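PDB 4JWH: tRNA (guanine(9)-N1)-methyltransferase from Schizosaccharomyces pombe, which transfers a methyl group from S-adenosyl-L-methionine to N1 of guanine 9 in cytoplasmic tRNA, forming N(1)-methylguanine. Local coordinates for residues F258-L263 / R268-A273. Sequence-based numbering, arbitrary orientation.
Sequences FEILSL and RDWEKA
Ala273 packs its methyl group directly against helix 254-267, with CB lying 3.8 Å from Ile260 O and 3.9 Å from Leu263 CB. The small side chain lets the two backbones come close, Leu263 CA and Ala273 CA being 5.3 Å apart. The second apolar patch is made by Trp270. Ile260 carries its CG2 branch anti to the backbone N, and this methyl meets the six-membered part of the indole at its edge and in the ring plane, 4.0 Å from Trp270 CZ3. Leu261 CD2 arrives near the same plane at a longer 4.5 Å from Trp270 CH2, so the indole is met edge-on by two neighbouring aliphatic side chains. No hydrogen bond links the two segments; their side chains meet through apolar contacts, beside the approach of Ala273 CB to Ile260 O.

Asp269, Trp270 and Arg268 find their polar partners outside 258-263. Asp269 is the N-cap of helix 270-277: Lys272 N donates to Asp269 OD2 over 3.2 Å, approaching from well above the carboxylate plane. Trp270 NE1 donates to Thr201 O, which ties down the indole's pyrrole side, while the Trp270 ring stacks with that of Trp264. The guanidinium of Arg268 forms a salt bridge with Glu202.

Arg268, with positive phi (55°), breaks the helical path just before Asp269, which caps the next helix. The result is two consecutive helices joined by a short turn, the C-terminal helices of this SPOUT-type methyltransferase domain; Ile260 touches Leu252, and the Leu261 side chain lies about 4 Å from that of Leu192 (nearest atoms), both S-adenosyl-L-methionine-site residues.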
loop_
_atom_site.group_PDB
_atom_site.type_symbol
_atom_site.label_atom_id
_atom_site.label_comp_id
_atom_site.label_asym_id
_atom_site.label_seq_id
_atom_site.Cartn_x
_atom_site.Cartn_y
_atom_site.Cartn_z
ATOM N N PHE A 258 -4.186 -0.216 1.847
ATOM C CA PHE A 258 -3.400 0.296 2.986
ATOM C C PHE A 258 -4.226 0.353 4.269
ATOM O O PHE A 258 -3.795 -0.125 5.331
ATOM C CB PHE A 258 -2.785 1.675 2.726
ATOM C CG PHE A 258 -1.958 2.153 3.878
ATOM C CD1 PHE A 258 -0.619 1.807 3.961
ATOM C CD2 PHE A 258 -2.540 2.852 4.929
ATOM C CE1 PHE A 258 0.164 2.198 5.078
ATOM C CE2 PHE A 258 -1.784 3.223 6.049
ATOM C CZ PHE A 258 -0.424 2.885 6.107
ATOM N N GLU A 259 -5.402 0.980 4.178
ATOM C CA GLU A 259 -6.295 1.128 5.314
ATOM C C GLU A 259 -6.687 -0.229 5.906
ATOM O O GLU A 259 -6.773 -0.403 7.147
ATOM C CB GLU A 259 -7.545 1.922 4.894
ATOM C CG GLU A 259 -7.285 3.406 4.587
ATOM C CD GLU A 259 -8.433 4.019 3.775
ATOM O OE1 GLU A 259 -8.297 5.155 3.309
ATOM O OE2 GLU A 259 -9.469 3.323 3.563
ATOM N N ILE A 260 -6.947 -1.204 5.031
ATOM C CA ILE A 260 -7.293 -2.539 5.513
ATOM C C ILE A 260 -6.120 -3.177 6.285
ATOM O O ILE A 260 -6.320 -3.729 7.363
ATOM C CB ILE A 260 -7.780 -3.436 4.358
ATOM C CG1 ILE A 260 -9.218 -3.035 3.928
ATOM C CG2 ILE A 260 -7.637 -4.960 4.691
ATOM C CD1 ILE A 260 -9.463 -3.519 2.494
ATOM N N LEU A 261 -4.908 -3.089 5.739
ATOM C CA LEU A 261 -3.713 -3.624 6.418
ATOM C C LEU A 261 -3.559 -2.998 7.788
ATOM O O LEU A 261 -3.353 -3.699 8.772
ATOM C CB LEU A 261 -2.448 -3.388 5.598
ATOM C CG LEU A 261 -2.465 -3.978 4.176
ATOM C CD1 LEU A 261 -1.162 -3.553 3.463
ATOM C CD2 LEU A 261 -2.567 -5.510 4.262
ATOM N N SER A 262 -3.678 -1.684 7.845
ATOM C CA SER A 262 -3.476 -0.923 9.058
ATOM C C SER A 262 -4.519 -1.301 10.112
ATOM O O SER A 262 -4.200 -1.474 11.306
ATOM C CB SER A 262 -3.531 0.574 8.705
ATOM O OG SER A 262 -3.278 1.395 9.833
ATOM N N LEU A 263 -5.758 -1.492 9.666
ATOM C CA LEU A 263 -6.813 -1.905 10.581
ATOM C C LEU A 263 -6.646 -3.343 11.071
ATOM O O LEU A 263 -7.029 -3.692 12.200
ATOM C CB LEU A 263 -8.192 -1.660 9.977
ATOM C CG LEU A 263 -8.567 -0.157 9.964
ATOM C CD1 LEU A 263 -9.903 0.103 9.235
ATOM C CD2 LEU A 263 -8.614 0.435 11.335
ATOM N N ARG A 268 -6.667 -7.279 14.348
ATOM C CA ARG A 268 -6.266 -8.671 14.033
ATOM C C ARG A 268 -7.415 -9.593 13.584
ATOM O O ARG A 268 -7.421 -10.817 13.845
ATOM C CB ARG A 268 -5.389 -9.259 15.141
ATOM C CG ARG A 268 -4.038 -8.534 15.252
ATOM C CD ARG A 268 -3.192 -9.090 16.373
ATOM N NE ARG A 268 -2.577 -10.363 16.002
ATOM C CZ ARG A 268 -1.374 -10.481 15.433
ATOM N NH1 ARG A 268 -0.643 -9.396 15.166
ATOM N NH2 ARG A 268 -0.905 -11.691 15.118
ATOM N N ASP A 269 -8.344 -8.984 12.845
ATOM C CA ASP A 269 -9.621 -9.561 12.443
ATOM C C ASP A 269 -9.858 -8.992 11.042
ATOM O O ASP A 269 -10.016 -7.763 10.873
ATOM C CB ASP A 269 -10.661 -9.069 13.479
ATOM C CG ASP A 269 -12.108 -9.473 13.158
ATOM O OD1 ASP A 269 -12.948 -9.363 14.087
ATOM O OD2 ASP A 269 -12.418 -9.887 12.026
ATOM N N TRP A 270 -9.839 -9.840 10.012
ATOM C CA TRP A 270 -10.000 -9.283 8.664
ATOM C C TRP A 270 -11.416 -8.790 8.457
ATOM O O TRP A 270 -11.618 -7.812 7.760
ATOM C CB TRP A 270 -9.613 -10.252 7.530
ATOM C CG TRP A 270 -8.186 -10.636 7.549
ATOM C CD1 TRP A 270 -7.654 -11.792 8.051
ATOM C CD2 TRP A 270 -7.097 -9.888 7.008
ATOM N NE1 TRP A 270 -6.289 -11.788 7.888
ATOM C CE2 TRP A 270 -5.922 -10.634 7.244
ATOM C CE3 TRP A 270 -6.996 -8.634 6.373
ATOM C CZ2 TRP A 270 -4.655 -10.178 6.867
ATOM C CZ3 TRP A 270 -5.730 -8.176 5.993
ATOM C CH2 TRP A 270 -4.575 -8.953 6.252
ATOM N N GLU A 271 -12.389 -9.465 9.069
ATOM C CA GLU A 271 -13.803 -9.116 8.831
ATOM C C GLU A 271 -14.099 -7.692 9.293
ATOM O O GLU A 271 -14.777 -6.947 8.599
ATOM C CB GLU A 271 -14.755 -10.168 9.423
ATOM C CG GLU A 271 -14.434 -11.557 8.815
ATOM C CD GLU A 271 -15.340 -12.699 9.254
ATOM O OE1 GLU A 271 -15.395 -13.004 10.469
ATOM O OE2 GLU A 271 -15.989 -13.296 8.361
ATOM N N LYS A 272 -13.544 -7.305 10.437
ATOM C CA LYS A 272 -13.759 -5.968 10.956
ATOM C C LYS A 272 -13.135 -4.921 10.048
ATOM O O LYS A 272 -13.721 -3.867 9.834
ATOM C CB LYS A 272 -13.221 -5.812 12.369
ATOM C CG LYS A 272 -13.901 -4.670 13.086
ATOM C CD LYS A 272 -13.604 -4.676 14.554
ATOM C CE LYS A 272 -14.173 -3.407 15.184
ATOM N NZ LYS A 272 -13.883 -3.374 16.647
ATOM N N ALA A 273 -11.931 -5.205 9.553
ATOM C CA ALA A 273 -11.192 -4.280 8.701
ATOM C C ALA A 273 -11.979 -4.062 7.398
ATOM O O ALA A 273 -12.198 -2.913 6.969
ATOM C CB ALA A 273 -9.809 -4.840 8.423
#